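Side-chain contact in putative efflux transporter (Bacteroides eggerthii, PDB 4L8J), which probably serves as the periplasmic adaptor (membrane fusion) subunit of a bacterial efflux pump of the HlyD type: residues A[86-91]-A[106-111]. Sequence-based numbering, arbitrary orientation. Where two conformers were deposited one is given.
Sequences AQVERN and EISVAN
The hydroxyl OG of Ser-108 is gripped from two sources: it is hydrogen-bonded to the carbonyl oxygen of Tyr-105, one turn back in its own helix, and it accepts an amide N-H of Asn-91 from the facing helix. ND2 of Asn-91 lies 3.1 Å from OG of Ser-108, with an angle of 160° at the hydrogen, and OG sits close to the amide plane. Asparagine suits this place because its short side chain ends in an N-H donor, and serine because one hydroxyl can serve both bonds, its OG set between backbone N and carbonyl carbon (chi1 76°). Serine is also small enough to let the antiparallel helices 68-95 and 102-127 draw near, CA of Val-88 lying 5.6 Å from CA of Ser-108. CG2 of Val-88 makes a tight methyl-to-carbonyl contact, 3.1 Å from O of Ser-108. The apolar part is valine on valine: the side chains of Val-88 and Val-109 cross at about a right angle, CG1 of Val-88 lying 4.0 Å from CG2 of Val-109. With Asn-91 reduced to alanine, Ser-108 would probably keep its bond to Tyr-105 but lose its partner across the interface, with a gap where the amide stood. Far out on the alpha-helical hairpin characteristic of membrane fusion proteins, this buried seam thus joins a directional polar link to valine packing, which should help fix how the two helices pair.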
ATOM      1  N   ALA A  86      15.247  84.412 -29.245  1.00 44.78           N
ATOM      2  CA  ALA A  86      16.244  85.468 -29.063  1.00 45.25           C
ATOM      3  C   ALA A  86      15.562  86.778 -28.625  1.00 49.08           C
ATOM      4  O   ALA A  86      16.084  87.460 -27.729  1.00 49.22           O
ATOM      5  CB  ALA A  86      17.029  85.674 -30.345  1.00 46.79           C
ATOM      6  N   GLN A  87      14.392  87.106 -29.257  1.00 43.58           N
ATOM      7  CA  GLN A  87      13.658  88.317 -28.923  0.50 43.25           C
ATOM      8  C   GLN A  87      13.128  88.261 -27.465  1.00 46.49           C
ATOM      9  O   GLN A  87      13.258  89.269 -26.775  1.00 46.59           O
ATOM     10  CB  GLN A  87      12.531  88.615 -29.932  0.50 44.03           C
ATOM     11  CG  GLN A  87      12.030  90.074 -29.873  0.50 47.82           C
ATOM     12  CD  GLN A  87      13.125  91.057 -30.236  0.50 50.46           C
ATOM     13  OE1 GLN A  87      13.608  91.080 -31.359  0.50 43.74           O
ATOM     14  NE2 GLN A  87      13.612  91.819 -29.269  0.50 43.80           N
ATOM     15  N   VAL A  88      12.627  87.099 -26.957  1.00 42.67           N
ATOM     16  CA  VAL A  88      12.145  87.002 -25.559  1.00 42.61           C
ATOM     17  C   VAL A  88      13.292  87.133 -24.557  1.00 46.54           C
ATOM     18  O   VAL A  88      13.070  87.724 -23.499  1.00 44.99           O
ATOM     19  CB  VAL A  88      11.291  85.739 -25.224  1.00 47.58           C
ATOM     20  CG1 VAL A  88      10.598  85.877 -23.866  1.00 46.78           C
ATOM     21  CG2 VAL A  88      10.238  85.519 -26.269  1.00 48.01           C
ATOM     22  N   GLU A  89      14.492  86.570 -24.858  1.00 44.27           N
ATOM     23  CA  GLU A  89      15.644  86.636 -23.941  1.00 45.13           C
ATOM     24  C   GLU A  89      16.125  88.055 -23.790  1.00 50.37           C
ATOM     25  O   GLU A  89      16.420  88.483 -22.675  1.00 51.58           O
ATOM     26  CB  GLU A  89      16.795  85.710 -24.381  1.00 47.29           C
ATOM     27  CG  GLU A  89      16.587  84.269 -23.938  1.00 57.29           C
ATOM     28  CD  GLU A  89      16.176  84.046 -22.491  1.00 80.83           C
ATOM     29  OE1 GLU A  89      16.914  84.485 -21.578  1.00 71.96           O
ATOM     30  OE2 GLU A  89      15.112  83.421 -22.272  1.00 76.40           O
ATOM     31  N   ARG A  90      16.103  88.803 -24.894  1.00 47.28           N
ATOM     32  CA  ARG A  90      16.414  90.221 -24.977  1.00 47.94           C
ATOM     33  C   ARG A  90      15.431  91.010 -24.132  1.00 49.44           C
ATOM     34  O   ARG A  90      15.851  91.839 -23.325  1.00 48.49           O
ATOM     35  CB  ARG A  90      16.309  90.674 -26.435  1.00 50.83           C
ATOM     36  CG  ARG A  90      17.511  91.394 -26.969  1.00 69.60           C
ATOM     37  CD  ARG A  90      17.329  91.606 -28.455  1.00 84.85           C
ATOM     38  NE  ARG A  90      18.022  90.587 -29.246  1.00 97.11           N
ATOM     39  CZ  ARG A  90      17.502  89.961 -30.301  1.00104.94           C
ATOM     40  NH1 ARG A  90      16.268  90.244 -30.709  1.00 79.15           N
ATOM     41  NH2 ARG A  90      18.213  89.055 -30.957  1.00 93.12           N
ATOM     42  N   ASN A  91      14.113  90.738 -24.304  1.00 45.05           N
ATOM     43  CA  ASN A  91      13.043  91.430 -23.568  1.00 43.14           C
ATOM     44  C   ASN A  91      13.066  91.090 -22.084  1.00 44.21           C
ATOM     45  O   ASN A  91      12.697  91.951 -21.288  1.00 44.33           O
ATOM     46  CB  ASN A  91      11.668  91.178 -24.195  1.00 39.67           C
ATOM     47  CG  ASN A  91      11.578  91.856 -25.548  1.00 47.12           C
ATOM     48  OD1 ASN A  91      12.491  92.565 -25.943  1.00 45.88           O
ATOM     49  ND2 ASN A  91      10.502  91.655 -26.307  1.00 35.86           N
ATOM     50  N   GLU A 106       5.017  90.771 -22.791  1.00 35.49           N
ATOM     51  CA  GLU A 106       3.951  89.763 -22.829  1.00 33.84           C
ATOM     52  C   GLU A 106       3.664  89.302 -24.246  1.00 39.44           C
ATOM     53  O   GLU A 106       3.505  88.107 -24.480  1.00 38.80           O
ATOM     54  CB  GLU A 106       2.683  90.317 -22.213  1.00 33.91           C
ATOM     55  CG  GLU A 106       1.570  89.278 -22.158  1.00 33.77           C
ATOM     56  CD  GLU A 106       0.334  89.802 -21.473  1.00 45.61           C
ATOM     57  OE1 GLU A 106       0.293  91.027 -21.224  1.00 42.80           O
ATOM     58  OE2 GLU A 106      -0.558  88.993 -21.130  1.00 38.72           O
ATOM     59  N   ILE A 107       3.586  90.251 -25.185  1.00 37.27           N
ATOM     60  CA  ILE A 107       3.405  89.954 -26.605  1.00 37.46           C
ATOM     61  C   ILE A 107       4.548  89.036 -27.043  1.00 41.26           C
ATOM     62  O   ILE A 107       4.289  88.024 -27.686  1.00 41.27           O
ATOM     63  CB  ILE A 107       3.325  91.272 -27.444  1.00 40.92           C
ATOM     64  CG1 ILE A 107       1.957  91.987 -27.207  1.00 41.99           C
ATOM     65  CG2 ILE A 107       3.553  91.015 -28.942  1.00 42.30           C
ATOM     66  CD1 ILE A 107       1.898  93.527 -27.652  1.00 47.46           C
ATOM     67  N   SER A 108       5.801  89.353 -26.658  1.00 36.91           N
ATOM     68  CA  SER A 108       6.949  88.532 -27.067  1.00 36.06           C
ATOM     69  C   SER A 108       6.904  87.137 -26.415  1.00 38.62           C
ATOM     70  O   SER A 108       7.276  86.165 -27.071  1.00 39.39           O
ATOM     71  CB  SER A 108       8.270  89.259 -26.804  1.00 38.96           C
ATOM     72  OG  SER A 108       8.661  89.276 -25.442  1.00 46.25           O
ATOM     73  N   VAL A 109       6.346  86.998 -25.196  1.00 33.92           N
ATOM     74  CA  VAL A 109       6.201  85.654 -24.584  1.00 33.84           C
ATOM     75  C   VAL A 109       5.136  84.828 -25.351  1.00 38.36           C
ATOM     76  O   VAL A 109       5.317  83.619 -25.579  1.00 35.55           O
ATOM     77  CB  VAL A 109       5.845  85.730 -23.075  1.00 36.44           C
ATOM     78  CG1 VAL A 109       5.517  84.356 -22.513  1.00 35.31           C
ATOM     79  CG2 VAL A 109       6.980  86.375 -22.279  1.00 37.14           C
ATOM     80  N   ALA A 110       4.000  85.467 -25.675  1.00 36.92           N
ATOM     81  CA  ALA A 110       2.909  84.819 -26.405  1.00 37.56           C
ATOM     82  C   ALA A 110       3.395  84.397 -27.796  1.00 40.80           C
ATOM     83  O   ALA A 110       3.152  83.266 -28.199  1.00 40.85           O
ATOM     84  CB  ALA A 110       1.711  85.764 -26.505  1.00 38.69           C
ATOM     85  N   ASN A 111       4.160  85.260 -28.478  1.00 38.16           N
ATOM     86  CA  ASN A 111       4.752  84.977 -29.793  1.00 38.92           C
ATOM     87  C   ASN A 111       5.734  83.803 -29.742  1.00 43.07           C
ATOM     88  O   ASN A 111       5.792  82.999 -30.677  1.00 43.30           O
ATOM     89  CB  ASN A 111       5.469  86.211 -30.335  1.00 41.49           C
ATOM     90  CG  ASN A 111       4.564  87.290 -30.898  1.00 66.84           C
ATOM     91  OD1 ASN A 111       3.353  87.104 -31.069  1.00 65.04           O
ATOM     92  ND2 ASN A 111       5.152  88.444 -31.245  1.00 54.70           N
TER